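Local atomic coordinates of Cfl (Pectobacterium brasiliense, PDB entry 7A9J), a protein that probably activates carboxylic acids such as coronafacic acid in an ATP-dependent reaction, as a ligase of the AMP-binding enzyme family used for amide synthesis. Residues Asn375-Ile380 and Trp403-Asp408; Leu114-Ser119 and Glu138-Leu143; Ala230-Val235 and Leu257-Val262; Gln58-Gly63 and Tyr89-Lys94; Lys71-Ser76 and Ser119-Ile124. The protein carries 1 engineered substitution. All blocks are in the same frame, centred on the assembly; numbering follows the deposited sequence. Where two conformers were deposited one is given.

Contact 1. Residues Asn375-Ile380 and Trp403-Asp408; sequences NGELLI and WLATGD
Leu378 O receives two donors from Thr406, the hydroxyl OG1 at 2.7 Å and the backbone N at 3.1 Å. The N-H approaches almost in line with the carbonyl, whereas OG1 comes from a more bent direction; two bonds thus grip this oxygen. These bonds lie within an antiparallel pairing of strands 376-380 and 404-406, whose short axes run at 145°. Closer to Trp403, Ile380 N gives to Leu404 O and Leu404 N gives back to Ile380 O, the latter pair nearly straight. Past Thr406 the second strand turns a corner at Gly407, where phi is positive. Glu377, with CG anti to its N (chi1 -175°) and the chain extended, meets Gly407 N through OE2 at 2.8 Å, a bent bond (140°) on the anti side of the carboxylate. Beyond the corner, Leu378 N bonds to Asp408 O. Thr406-Gly407-Asp408 reads as the TGD signature of adenylating enzymes. The Asp408 carboxylate turns to Tyr334, a residue of the ligand pocket, and to Arg423.

Packing follows the two faces of the pair. Leu379 CD2 rests on Ala405 CA at 3.6 Å, while the edge of the Trp403 ring meets the Leu379-Ile380 backbone. The Ile380 and Thr406 side chains cross at about a right angle, Ile380 CD1 touching Thr406 CG2 at 3.5 Å. Thr406 OG1 also accepts from Asp408 N at 3.1 Å, closing an ST turn.

Contact 2. Residues Leu114-Ser119 and Glu138-Leu143; sequences LIQHSS and ESCTML
The peptide group following Ser119 is the flat group that meets Met142: SD and CE both lie over one face of its plane, with CE 3.3 Å from Ser119 O and 3.7 Å from Ser119 CB. Met142 reaches there because its chain is extended, CG being anti to the backbone N (chi1 -167°). Gln116 brings not its amide but its aliphatic CG, 4.0 Å from Cys140 SG. The same sulfur sits 3.6 Å from Ile115 CG2, and the isobutyl end of Leu143 closes on that methyl from another direction, CD2 at 3.9 Å. Cys140 and Leu143 are the ends of a type I turn, so one turn offers both to Ile115. The contact joins the C-terminal end of helix 108-117, finished by a Schellman motif at Ser119, whose phi is positive, to the loop between helix 134-138 and strand 145-148. Ile137 also touches Ile115 and Leu143. With sulfur and aliphatic carbons doing most of the touching, the two segments meet by van der Waals contact, which implies close apolar fit and not directional bonding.

Contact 3. Residues Ala230-Val235 and Leu257-Val262; sequences AILSLV and LLLSEV. With PO4 (phosphate ion), chain C.
The backbones meet directly through one bond, Leu257 N to Ile231 O at 2.8 Å and close to straight (170°), after which the two segments spread and two waters bridge the backbones. One water links Ser233 N, from which it accepts, and Leu257 O, 2.7 Å away, to which it probably donates. A second donates to Ser233 O and accepts from Leu259 N, so the diverging backbones keep polar partners. Among the side chains, Leu232 brings its CD1 to Leu259 CD1 at 3.6 Å and to Leu257 O at 3.4 Å. The Leu232 and Leu259 side chains cross at about a right angle, and Leu259 CD1 rests against both methyls of Leu232, with CD2 at 3.7 Å. Leu234 CD2 adds a looser touch on Leu259 CD1 at 4.1 Å.

Strands 230-233 and 255-257 are parallel neighbours in the AMP-binding region, with strand 278-281 on the other side of 230-233 and helix 240-251 between the two in sequence. Helix 267-274 covers the leucines through Leu271 and Thr270, and Ser233 OG pairs with Ser242 OG.

Beyond Leu259 the chain enters helix 261-265. Ser260 holds the N-cap position, its OG capping a backbone N just past Val262, and its own N is taken by Asp263 OD1. The helix start also receives a phosphate ion, probably from the crystallisation liquor: Glu261 N gives to its O3 at 2.7 Å, with Lys128 and Arg129 as further donors.

Contact 4. Residues Gln58-Gly63 and Tyr89-Lys94; sequences QRIATG and YYACLK
Lys94 leaves its helix almost straight, chi1 being 177°, and this extended part carries its methylenes to Ala61; only the last torsion (chi4 58°) bends, turning NZ off. CD is 3.8 Å from Ala61 CB and CE 3.9 Å from it, so the long apolar part of the lysine lies alongside a methyl. Ile60 has CG2 anti to its backbone N, and this branch meets Ala91 CB at 3.6 Å.

Ala91 is the closest point of the two backbones, its CA 4.9 Å from the CA of Ala61. Its CB sits 3.7 Å from Ala61 N, between the side chains of Ile60 and Ala61. Small residues at this point let the axes of the two short helical segments come to 8.4 Å, with a signed crossing angle of -57°. The evidence is for a close alanine-alanine helix crossing, with Lys94 bridging at one flank.

That flank is polar at its end. A water accepts from Gln58 NE2 at 2.8 Å and from Lys94 NZ, joining the two side chains indirectly, while NZ also bonds to Tyr171 OH. The charge of an otherwise buried lysine would probably be stabilised by the water and Tyr171 OH, with a long and weak ion pair to Asp176 perhaps adding to it.

In the fold, helix 50-66 crosses helix 83-95 near the latter's C-terminal end. Helix 24-34 reaches Lys94 through Phe25, helix 240-251 covers Tyr89 and Leu93, and strand 74-78 connects the crossing pair in sequence.

Contact 5. Residues Lys71-Ser76 and Ser119-Ile124; sequences KGDRIS and SSCAYI
Ser76 OG and Ser120 OG lie 2.7 Å apart and share a hydrogen bond in which either may be donor. Around this pair the backbones run parallel, as the bonds alternate along Ser76: its N gives to Ala122 O at 2.9 Å, and its O takes Ile124 N at 2.8 Å, nearly straight at 165°. One step earlier Arg74 O accepts from Cys121 N at 2.9 Å and, weakly, from Ala122 N, which marks where segment 119-124 takes an extra residue before the regular register of Ile75 with Ala122 begins. On the face carrying Ile75, its CG2 is anti to the backbone N and meets both Ala122 CB at 4.2 Å and Ile124 CD1 at 4.0 Å; Cys92 of helix 83-95 packs on Ile75.

A second shell fixes the ends. Ser120 OG is also bonded to Ser118 OG, and Arg74 sends its extended chain to Ser118 O with NH1, its guanidinium making a cation-pi contact with Trp390. On the other face the Tyr123 hydroxyl pairs with His78 ND1, and Ile115 of helix 108-117 lies against Ser76 and Tyr123. Neighbouring strands 98-101 and 145-148 continue the pairing outward in a five-stranded parallel sheet of order 2-1-3-4-5, as in flavodoxin-like folds.

In the fold
Following the chain from the N terminus, contact 4 opens on helix 50-66 and closes on helix 83-95, a loop that takes in strand 74-78. Contact 5 starts on that strand before contact 4 has closed, so the two cross. Contact 5 then closes at strand 122-125, while contact 2 has already begun on helix 108-117 and closes in the loop before strand 145-148; these also cross, share Ser119, and have centres 9 Å apart. Together they tie helices to the parallel sheet. Contact 3 follows in series, joining strand 230-233 to the end of strand 255-257 and the start of helix 261-265. Contact 1 comes last, closing a loop of 22 residues across the chain's centre from contact 3.

Contact 1. Residues Asn375-Ile380 and Trp403-Asp408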
# COMPACT_ATOMS: atom_id res chain seq x y z
N ASN A 375 20.65 17.84 -1.44
CA ASN A 375 19.27 17.37 -1.71
C ASN A 375 19.10 16.97 -3.17
O ASN A 375 19.57 17.69 -4.07
CB ASN A 375 18.27 18.50 -1.38
CG ASN A 375 18.50 19.09 0.02
OD1 ASN A 375 18.88 18.38 0.96
ND2 ASN A 375 18.22 20.35 0.17
N GLY A 376 18.43 15.83 -3.43
CA GLY A 376 18.18 15.56 -4.83
C GLY A 376 17.14 14.48 -5.00
O GLY A 376 16.63 13.93 -4.03
N GLU A 377 16.82 14.20 -6.26
CA GLU A 377 15.85 13.14 -6.54
C GLU A 377 16.34 11.75 -6.10
O GLU A 377 17.46 11.35 -6.41
CB GLU A 377 15.50 13.11 -8.04
CG GLU A 377 14.40 12.08 -8.29
CD GLU A 377 13.86 12.06 -9.72
OE1 GLU A 377 14.50 12.67 -10.62
OE2 GLU A 377 12.81 11.42 -9.92
N LEU A 378 15.46 11.03 -5.41
CA LEU A 378 15.72 9.66 -4.98
C LEU A 378 15.53 8.71 -6.16
O LEU A 378 14.44 8.68 -6.76
CB LEU A 378 14.78 9.27 -3.85
CG LEU A 378 14.81 7.83 -3.42
CD1 LEU A 378 16.20 7.50 -2.95
CD2 LEU A 378 13.74 7.69 -2.32
N LEU A 379 16.59 7.97 -6.49
CA LEU A 379 16.59 6.89 -7.46
C LEU A 379 16.81 5.56 -6.73
O LEU A 379 17.60 5.49 -5.79
CB LEU A 379 17.70 7.09 -8.49
CG LEU A 379 17.87 8.48 -9.12
CD1 LEU A 379 18.91 8.47 -10.23
CD2 LEU A 379 16.54 8.90 -9.64
N ILE A 380 16.14 4.50 -7.17
CA ILE A 380 16.15 3.26 -6.40
C ILE A 380 16.37 2.08 -7.34
O ILE A 380 15.76 2.01 -8.41
CB ILE A 380 14.86 3.03 -5.58
CG1 ILE A 380 14.65 4.20 -4.60
CG2 ILE A 380 14.94 1.67 -4.79
CD1 ILE A 380 13.24 4.22 -4.07
N TRP A 403 17.73 2.05 -12.84
CA TRP A 403 17.30 2.84 -11.69
C TRP A 403 15.89 3.38 -11.94
O TRP A 403 15.59 3.85 -13.03
CB TRP A 403 18.25 4.02 -11.46
CG TRP A 403 19.62 3.55 -11.05
CD1 TRP A 403 20.66 3.23 -11.87
CD2 TRP A 403 20.08 3.33 -9.72
NE1 TRP A 403 21.75 2.83 -11.12
CE2 TRP A 403 21.41 2.88 -9.79
CE3 TRP A 403 19.49 3.48 -8.46
CZ2 TRP A 403 22.16 2.56 -8.66
CZ3 TRP A 403 20.25 3.17 -7.33
CH2 TRP A 403 21.56 2.72 -7.44
N LEU A 404 15.05 3.36 -10.91
CA LEU A 404 13.73 3.98 -11.00
C LEU A 404 13.78 5.38 -10.40
O LEU A 404 14.15 5.53 -9.23
CB LEU A 404 12.69 3.14 -10.25
CG LEU A 404 11.25 3.66 -10.35
CD1 LEU A 404 10.27 2.50 -10.35
CD2 LEU A 404 10.92 4.61 -9.21
N ALA A 405 13.37 6.39 -11.17
CA ALA A 405 13.26 7.75 -10.67
C ALA A 405 11.93 7.94 -9.96
O ALA A 405 10.87 7.86 -10.59
CB ALA A 405 13.40 8.76 -11.81
N THR A 406 11.98 8.20 -8.66
CA THR A 406 10.76 8.24 -7.86
C THR A 406 9.98 9.55 -7.99
O THR A 406 8.79 9.58 -7.63
CB THR A 406 11.09 8.09 -6.39
OG1 THR A 406 11.92 9.20 -6.02
CG2 THR A 406 11.83 6.75 -6.10
N GLY A 407 10.62 10.64 -8.40
CA GLY A 407 10.03 11.95 -8.38
C GLY A 407 10.03 12.61 -7.01
O GLY A 407 9.48 13.70 -6.88
N ASP A 408 10.63 11.97 -6.01
CA ASP A 408 10.71 12.46 -4.63
C ASP A 408 12.12 12.97 -4.34
O ASP A 408 13.11 12.38 -4.77
CB ASP A 408 10.37 11.37 -3.63
CG ASP A 408 8.88 10.95 -3.71
OD1 ASP A 408 8.60 9.76 -3.45
OD2 ASP A 408 8.05 11.82 -4.12

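Contact 2. Residues Leu114-Ser119 and Glu138-Leu143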
# COMPACT_ATOMS: atom_id res chain seq x y z
N LEU A 114 -8.60 -5.79 -18.62
CA LEU A 114 -7.46 -6.53 -18.07
C LEU A 114 -7.55 -8.03 -18.35
O LEU A 114 -6.53 -8.68 -18.56
CB LEU A 114 -7.34 -6.31 -16.56
CG LEU A 114 -6.94 -4.87 -16.22
CD1 LEU A 114 -6.41 -4.83 -14.78
CD2 LEU A 114 -5.93 -4.26 -17.21
N ILE A 115 -8.75 -8.61 -18.29
CA ILE A 115 -8.85 -10.03 -18.62
C ILE A 115 -8.36 -10.26 -20.04
O ILE A 115 -7.60 -11.21 -20.30
CB ILE A 115 -10.29 -10.52 -18.44
CG1 ILE A 115 -10.62 -10.59 -16.95
CG2 ILE A 115 -10.51 -11.92 -19.08
CD1 ILE A 115 -12.11 -10.92 -16.72
N GLN A 116 -8.76 -9.38 -20.95
CA GLN A 116 -8.38 -9.51 -22.35
C GLN A 116 -6.90 -9.19 -22.54
O GLN A 116 -6.17 -9.96 -23.17
CB GLN A 116 -9.24 -8.58 -23.19
CG GLN A 116 -10.70 -8.99 -23.19
CD GLN A 116 -11.50 -8.19 -24.19
OE1 GLN A 116 -11.56 -6.96 -24.12
NE2 GLN A 116 -12.10 -8.89 -25.14
N HIS A 117 -6.45 -8.07 -21.98
CA HIS A 117 -5.06 -7.65 -22.17
C HIS A 117 -4.09 -8.69 -21.61
O HIS A 117 -3.06 -8.98 -22.23
CB HIS A 117 -4.82 -6.29 -21.49
CG HIS A 117 -3.47 -5.70 -21.77
ND1 HIS A 117 -2.37 -5.95 -20.98
CD2 HIS A 117 -3.04 -4.85 -22.73
CE1 HIS A 117 -1.33 -5.28 -21.42
NE2 HIS A 117 -1.70 -4.60 -22.49
N SER A 118 -4.39 -9.24 -20.43
CA SER A 118 -3.54 -10.24 -19.81
C SER A 118 -3.55 -11.58 -20.55
O SER A 118 -2.74 -12.45 -20.22
CB SER A 118 -3.96 -10.49 -18.35
OG SER A 118 -5.22 -11.17 -18.27
N SER A 119 -4.45 -11.78 -21.52
CA SER A 119 -4.60 -13.07 -22.20
C SER A 119 -4.91 -14.17 -21.20
O SER A 119 -4.39 -15.28 -21.28
CB SER A 119 -3.37 -13.42 -23.04
OG SER A 119 -3.27 -12.53 -24.12
N GLU A 138 -18.15 -13.05 -19.05
CA GLU A 138 -18.58 -14.17 -19.88
C GLU A 138 -18.44 -13.89 -21.36
O GLU A 138 -18.57 -14.83 -22.16
CB GLU A 138 -20.02 -14.56 -19.54
CG GLU A 138 -20.07 -15.15 -18.13
CD GLU A 138 -21.44 -15.71 -17.71
OE1 GLU A 138 -22.50 -15.18 -18.15
OE2 GLU A 138 -21.46 -16.69 -16.90
N SER A 139 -18.19 -12.65 -21.76
CA SER A 139 -17.96 -12.35 -23.16
C SER A 139 -16.47 -12.37 -23.53
O SER A 139 -16.13 -12.06 -24.68
CB SER A 139 -18.58 -10.99 -23.51
OG SER A 139 -17.86 -9.95 -22.86
N CYS A 140 -15.59 -12.75 -22.60
CA CYS A 140 -14.15 -12.89 -22.85
C CYS A 140 -13.89 -14.28 -23.42
O CYS A 140 -13.77 -15.25 -22.67
CB CYS A 140 -13.36 -12.65 -21.58
SG CYS A 140 -13.37 -10.92 -21.00
N THR A 141 -13.76 -14.38 -24.73
CA THR A 141 -13.87 -15.71 -25.32
C THR A 141 -12.64 -16.55 -25.09
O THR A 141 -12.69 -17.77 -25.33
CB THR A 141 -14.13 -15.61 -26.82
OG1 THR A 141 -13.05 -14.92 -27.45
CG2 THR A 141 -15.44 -14.88 -27.05
N MET A 142 -11.54 -15.95 -24.63
CA MET A 142 -10.36 -16.69 -24.25
C MET A 142 -10.53 -17.41 -22.91
O MET A 142 -9.75 -18.33 -22.62
CB MET A 142 -9.17 -15.74 -24.21
CG MET A 142 -7.84 -16.40 -24.12
SD MET A 142 -6.52 -15.34 -24.73
CE MET A 142 -5.12 -16.39 -24.35
N LEU A 143 -11.55 -17.07 -22.11
CA LEU A 143 -11.76 -17.74 -20.81
C LEU A 143 -12.33 -19.14 -21.03
O LEU A 143 -13.50 -19.30 -21.39
CB LEU A 143 -12.70 -16.94 -19.93
CG LEU A 143 -12.08 -15.61 -19.44
CD1 LEU A 143 -13.09 -14.89 -18.56
CD2 LEU A 143 -10.74 -15.77 -18.68

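Contact 3. Residues Ala230-Val235 and Leu257-Val262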
# COMPACT_ATOMS: atom_id res chain seq x y z
N ALA A 230 -1.17 -12.07 15.23
CA ALA A 230 -2.00 -11.98 14.03
C ALA A 230 -1.70 -10.67 13.30
O ALA A 230 -1.61 -9.61 13.91
CB ALA A 230 -3.50 -12.02 14.39
N ILE A 231 -1.58 -10.77 11.99
CA ILE A 231 -1.20 -9.67 11.10
C ILE A 231 -2.44 -9.27 10.35
O ILE A 231 -3.13 -10.12 9.79
CB ILE A 231 -0.08 -10.14 10.13
CG1 ILE A 231 1.31 -9.95 10.74
CG2 ILE A 231 -0.13 -9.46 8.73
CD1 ILE A 231 1.43 -10.19 12.17
N LEU A 232 -2.73 -7.95 10.30
CA LEU A 232 -3.88 -7.45 9.58
C LEU A 232 -3.38 -6.48 8.52
O LEU A 232 -2.58 -5.58 8.81
CB LEU A 232 -4.84 -6.72 10.51
CG LEU A 232 -5.93 -5.89 9.88
CD1 LEU A 232 -6.83 -6.79 9.04
CD2 LEU A 232 -6.74 -5.11 11.00
N SER A 233 -3.87 -6.65 7.30
CA SER A 233 -3.66 -5.59 6.30
C SER A 233 -5.01 -5.01 5.90
O SER A 233 -5.89 -5.75 5.44
CB SER A 233 -2.92 -6.11 5.05
OG SER A 233 -2.85 -5.04 4.09
N LEU A 234 -5.16 -3.67 6.06
CA LEU A 234 -6.41 -3.05 5.71
C LEU A 234 -6.54 -2.84 4.19
O LEU A 234 -7.65 -2.56 3.71
CB LEU A 234 -6.54 -1.69 6.42
CG LEU A 234 -6.59 -1.91 7.94
CD1 LEU A 234 -6.53 -0.57 8.63
CD2 LEU A 234 -7.90 -2.62 8.34
N VAL A 235 -5.46 -3.02 3.45
CA VAL A 235 -5.54 -2.90 2.00
C VAL A 235 -6.08 -4.23 1.46
O VAL A 235 -5.69 -5.26 1.98
CB VAL A 235 -4.14 -2.63 1.46
CG1 VAL A 235 -4.13 -2.78 -0.04
CG2 VAL A 235 -3.69 -1.15 1.90
N LEU A 257 -5.19 -12.02 9.72
CA LEU A 257 -6.59 -11.65 9.97
C LEU A 257 -7.15 -11.02 8.72
O LEU A 257 -6.58 -10.04 8.23
CB LEU A 257 -6.68 -10.66 11.14
CG LEU A 257 -8.07 -10.03 11.38
CD1 LEU A 257 -9.12 -11.10 11.84
CD2 LEU A 257 -7.88 -8.90 12.46
N LEU A 258 -8.24 -11.60 8.20
CA LEU A 258 -8.93 -11.04 7.04
C LEU A 258 -10.24 -10.38 7.44
O LEU A 258 -11.08 -10.98 8.11
CB LEU A 258 -9.21 -12.12 5.99
CG LEU A 258 -7.94 -12.70 5.36
CD1 LEU A 258 -8.41 -13.72 4.26
CD2 LEU A 258 -7.05 -11.64 4.70
N LEU A 259 -10.42 -9.13 6.98
CA LEU A 259 -11.64 -8.38 7.23
C LEU A 259 -12.42 -8.09 5.95
O LEU A 259 -11.84 -7.78 4.90
CB LEU A 259 -11.28 -7.04 7.88
CG LEU A 259 -10.47 -7.17 9.16
CD1 LEU A 259 -10.20 -5.73 9.72
CD2 LEU A 259 -11.24 -8.04 10.17
N SER A 260 -13.73 -8.05 6.09
CA SER A 260 -14.65 -7.67 5.03
C SER A 260 -14.77 -6.15 4.97
O SER A 260 -14.33 -5.45 5.88
CB SER A 260 -16.00 -8.30 5.28
OG SER A 260 -16.68 -7.57 6.30
N GLU A 261 -15.40 -5.65 3.90
CA GLU A 261 -15.66 -4.22 3.79
C GLU A 261 -16.46 -3.71 4.99
O GLU A 261 -16.11 -2.69 5.60
CB GLU A 261 -16.39 -3.94 2.47
CG GLU A 261 -16.43 -2.44 2.13
CD GLU A 261 -16.79 -2.15 0.67
OE1 GLU A 261 -17.65 -2.86 0.10
OE2 GLU A 261 -16.21 -1.20 0.10
N VAL A 262 -17.48 -4.46 5.40
CA VAL A 262 -18.29 -4.02 6.53
C VAL A 262 -17.46 -4.00 7.80
O VAL A 262 -17.59 -3.09 8.63
CB VAL A 262 -19.53 -4.92 6.67
CG1 VAL A 262 -20.12 -4.75 8.06
CG2 VAL A 262 -20.52 -4.48 5.64
P PO4 C . -16.71 -7.63 0.82
O1 PO4 C . -16.71 -6.54 -0.28
O2 PO4 C . -18.04 -7.69 1.54
O3 PO4 C . -15.64 -7.29 1.80
O4 PO4 C . -16.44 -8.98 0.26
O HOH W 1 -5.25 -8.85 6.22
O HOH W 2 -8.09 -7.91 5.69

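Contact 4. Residues Gln58-Gly63 and Tyr89-Lys94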
# COMPACT_ATOMS: atom_id res chain seq x y z
N GLN A 58 -3.94 -27.67 -2.02
CA GLN A 58 -3.73 -28.86 -2.82
C GLN A 58 -4.96 -29.23 -3.63
O GLN A 58 -4.82 -29.60 -4.81
CB GLN A 58 -3.27 -30.05 -1.95
CG GLN A 58 -1.86 -29.77 -1.39
CD GLN A 58 -1.42 -30.87 -0.40
OE1 GLN A 58 -2.22 -31.67 0.07
NE2 GLN A 58 -0.14 -30.88 -0.10
N ARG A 59 -6.17 -29.17 -3.02
CA ARG A 59 -7.40 -29.49 -3.76
C ARG A 59 -7.61 -28.50 -4.92
O ARG A 59 -7.99 -28.94 -6.04
CB ARG A 59 -8.61 -29.49 -2.83
CG ARG A 59 -8.71 -30.71 -1.91
CD ARG A 59 -10.10 -30.83 -1.30
NE ARG A 59 -10.23 -32.17 -0.72
CZ ARG A 59 -11.17 -33.06 -0.99
NH1 ARG A 59 -11.15 -34.23 -0.37
NH2 ARG A 59 -12.15 -32.78 -1.85
N ILE A 60 -7.33 -27.22 -4.69
CA ILE A 60 -7.51 -26.23 -5.76
C ILE A 60 -6.54 -26.54 -6.89
O ILE A 60 -6.94 -26.61 -8.07
CB ILE A 60 -7.34 -24.78 -5.25
CG1 ILE A 60 -8.40 -24.40 -4.21
CG2 ILE A 60 -7.44 -23.82 -6.47
CD1 ILE A 60 -7.93 -23.18 -3.29
N ALA A 61 -5.28 -26.81 -6.55
CA ALA A 61 -4.30 -27.21 -7.57
C ALA A 61 -4.78 -28.40 -8.38
O ALA A 61 -4.63 -28.42 -9.62
CB ALA A 61 -2.95 -27.52 -6.93
N THR A 62 -5.35 -29.42 -7.72
CA THR A 62 -5.82 -30.56 -8.49
C THR A 62 -6.99 -30.17 -9.39
O THR A 62 -7.07 -30.63 -10.53
CB THR A 62 -6.19 -31.70 -7.54
OG1 THR A 62 -4.98 -32.15 -6.89
CG2 THR A 62 -6.81 -32.88 -8.30
N GLY A 63 -7.91 -29.33 -8.88
CA GLY A 63 -9.04 -28.92 -9.70
C GLY A 63 -8.62 -28.13 -10.93
O GLY A 63 -9.12 -28.37 -12.04
N TYR A 89 -4.06 -18.04 -4.59
CA TYR A 89 -2.70 -17.59 -4.92
C TYR A 89 -1.70 -18.73 -4.77
O TYR A 89 -0.88 -18.96 -5.65
CB TYR A 89 -2.25 -16.44 -3.99
CG TYR A 89 -2.96 -15.16 -4.12
CD1 TYR A 89 -3.48 -14.73 -5.35
CD2 TYR A 89 -3.07 -14.33 -3.01
CE1 TYR A 89 -4.08 -13.45 -5.46
CE2 TYR A 89 -3.70 -13.08 -3.10
CZ TYR A 89 -4.19 -12.64 -4.33
OH TYR A 89 -4.79 -11.41 -4.45
N TYR A 90 -1.75 -19.45 -3.65
CA TYR A 90 -0.78 -20.51 -3.45
C TYR A 90 -0.98 -21.67 -4.42
O TYR A 90 0.00 -22.33 -4.84
CB TYR A 90 -0.89 -21.04 -2.04
CG TYR A 90 -0.11 -20.19 -1.07
CD1 TYR A 90 1.30 -20.08 -1.19
CD2 TYR A 90 -0.73 -19.58 0.01
CE1 TYR A 90 2.05 -19.35 -0.23
CE2 TYR A 90 0.01 -18.86 0.96
CZ TYR A 90 1.39 -18.78 0.82
OH TYR A 90 2.12 -18.08 1.76
N ALA A 91 -2.23 -21.98 -4.77
CA ALA A 91 -2.45 -23.04 -5.75
C ALA A 91 -1.86 -22.68 -7.12
O ALA A 91 -1.30 -23.56 -7.81
CB ALA A 91 -3.94 -23.40 -5.87
N CYS A 92 -2.00 -21.39 -7.54
CA CYS A 92 -1.42 -20.94 -8.80
C CYS A 92 0.09 -21.08 -8.75
O CYS A 92 0.72 -21.61 -9.68
CB CYS A 92 -1.80 -19.47 -9.02
SG CYS A 92 -3.54 -19.32 -9.45
N LEU A 93 0.67 -20.65 -7.63
CA LEU A 93 2.12 -20.77 -7.44
C LEU A 93 2.57 -22.22 -7.48
O LEU A 93 3.62 -22.53 -8.07
CB LEU A 93 2.50 -20.15 -6.09
CG LEU A 93 2.47 -18.59 -6.13
CD1 LEU A 93 2.54 -18.05 -4.69
CD2 LEU A 93 3.58 -18.00 -6.97
N LYS A 94 1.82 -23.11 -6.81
CA LYS A 94 2.18 -24.52 -6.76
C LYS A 94 2.30 -25.11 -8.16
O LYS A 94 3.22 -25.89 -8.43
CB LYS A 94 1.10 -25.27 -5.95
CG LYS A 94 1.30 -26.78 -5.86
CD LYS A 94 0.25 -27.40 -4.90
CE LYS A 94 0.11 -28.96 -5.09
NZ LYS A 94 1.40 -29.69 -4.89
O HOH W 3 1.87 -29.82 -1.82

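Contact 5. Residues Lys71-Ser76 and Ser119-Ile124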
# COMPACT_ATOMS: atom_id res chain seq x y z
N LYS A 71 0.93 -25.09 -16.28
CA LYS A 71 1.99 -24.11 -16.01
C LYS A 71 2.04 -23.10 -17.15
O LYS A 71 2.06 -23.48 -18.32
CB LYS A 71 3.34 -24.84 -15.89
CG LYS A 71 4.51 -23.90 -15.68
CD LYS A 71 5.71 -24.61 -15.06
CE LYS A 71 6.51 -25.31 -16.09
NZ LYS A 71 7.94 -25.52 -15.64
N GLY A 72 2.06 -21.80 -16.80
CA GLY A 72 2.11 -20.72 -17.77
C GLY A 72 0.77 -20.14 -18.20
O GLY A 72 0.74 -19.04 -18.77
N ASP A 73 -0.33 -20.86 -17.97
CA ASP A 73 -1.65 -20.29 -18.20
C ASP A 73 -1.91 -19.14 -17.23
O ASP A 73 -1.48 -19.17 -16.08
CB ASP A 73 -2.75 -21.35 -18.01
CG ASP A 73 -2.75 -22.42 -19.10
OD1 ASP A 73 -2.10 -22.25 -20.16
OD2 ASP A 73 -3.43 -23.44 -18.89
N ARG A 74 -2.67 -18.15 -17.67
CA ARG A 74 -2.92 -16.95 -16.88
C ARG A 74 -4.34 -17.01 -16.32
O ARG A 74 -5.29 -17.26 -17.05
CB ARG A 74 -2.68 -15.68 -17.71
CG ARG A 74 -1.24 -15.75 -18.27
CD ARG A 74 -0.91 -14.56 -19.03
NE ARG A 74 0.44 -14.57 -19.54
CZ ARG A 74 0.92 -13.58 -20.30
NH1 ARG A 74 0.13 -12.56 -20.60
NH2 ARG A 74 2.17 -13.62 -20.77
N ILE A 75 -4.47 -16.78 -15.02
CA ILE A 75 -5.74 -16.84 -14.33
C ILE A 75 -6.03 -15.47 -13.74
O ILE A 75 -5.25 -14.98 -12.90
CB ILE A 75 -5.72 -17.88 -13.21
CG1 ILE A 75 -5.24 -19.21 -13.74
CG2 ILE A 75 -7.14 -17.98 -12.59
CD1 ILE A 75 -5.43 -20.32 -12.69
N SER A 76 -7.13 -14.84 -14.16
CA SER A 76 -7.57 -13.58 -13.54
C SER A 76 -8.31 -13.90 -12.25
O SER A 76 -9.13 -14.81 -12.21
CB SER A 76 -8.49 -12.82 -14.49
OG SER A 76 -7.74 -12.24 -15.53
N SER A 119 -4.45 -11.78 -21.52
CA SER A 119 -4.60 -13.07 -22.20
C SER A 119 -4.91 -14.17 -21.20
O SER A 119 -4.39 -15.28 -21.28
CB SER A 119 -3.37 -13.42 -23.04
OG SER A 119 -3.27 -12.53 -24.12
N SER A 120 -5.74 -13.86 -20.22
CA SER A 120 -6.13 -14.89 -19.27
C SER A 120 -6.95 -15.97 -19.95
O SER A 120 -7.78 -15.69 -20.81
CB SER A 120 -6.91 -14.29 -18.10
OG SER A 120 -6.05 -13.47 -17.30
N CYS A 121 -6.72 -17.22 -19.57
CA CYS A 121 -7.61 -18.27 -20.03
C CYS A 121 -8.51 -18.82 -18.93
O CYS A 121 -9.32 -19.72 -19.20
CB CYS A 121 -6.82 -19.40 -20.70
SG CYS A 121 -5.87 -20.35 -19.53
N ALA A 122 -8.41 -18.31 -17.71
CA ALA A 122 -9.36 -18.69 -16.69
C ALA A 122 -9.62 -17.49 -15.78
O ALA A 122 -8.80 -16.58 -15.68
CB ALA A 122 -8.87 -19.90 -15.87
N TYR A 123 -10.76 -17.53 -15.08
CA TYR A 123 -11.14 -16.49 -14.12
C TYR A 123 -11.64 -17.18 -12.84
O TYR A 123 -12.38 -18.17 -12.91
CB TYR A 123 -12.24 -15.61 -14.75
CG TYR A 123 -12.98 -14.72 -13.81
CD1 TYR A 123 -14.03 -15.22 -13.02
CD2 TYR A 123 -12.69 -13.36 -13.74
CE1 TYR A 123 -14.75 -14.39 -12.17
CE2 TYR A 123 -13.39 -12.51 -12.88
CZ TYR A 123 -14.40 -13.02 -12.10
OH TYR A 123 -15.17 -12.25 -11.24
N ILE A 124 -11.20 -16.68 -11.67
CA ILE A 124 -11.73 -17.11 -10.37
C ILE A 124 -12.20 -15.86 -9.62
O ILE A 124 -11.42 -14.92 -9.42
CB ILE A 124 -10.68 -17.86 -9.55
CG1 ILE A 124 -10.27 -19.16 -10.25
CG2 ILE A 124 -11.23 -18.28 -8.15
CD1 ILE A 124 -9.05 -19.84 -9.59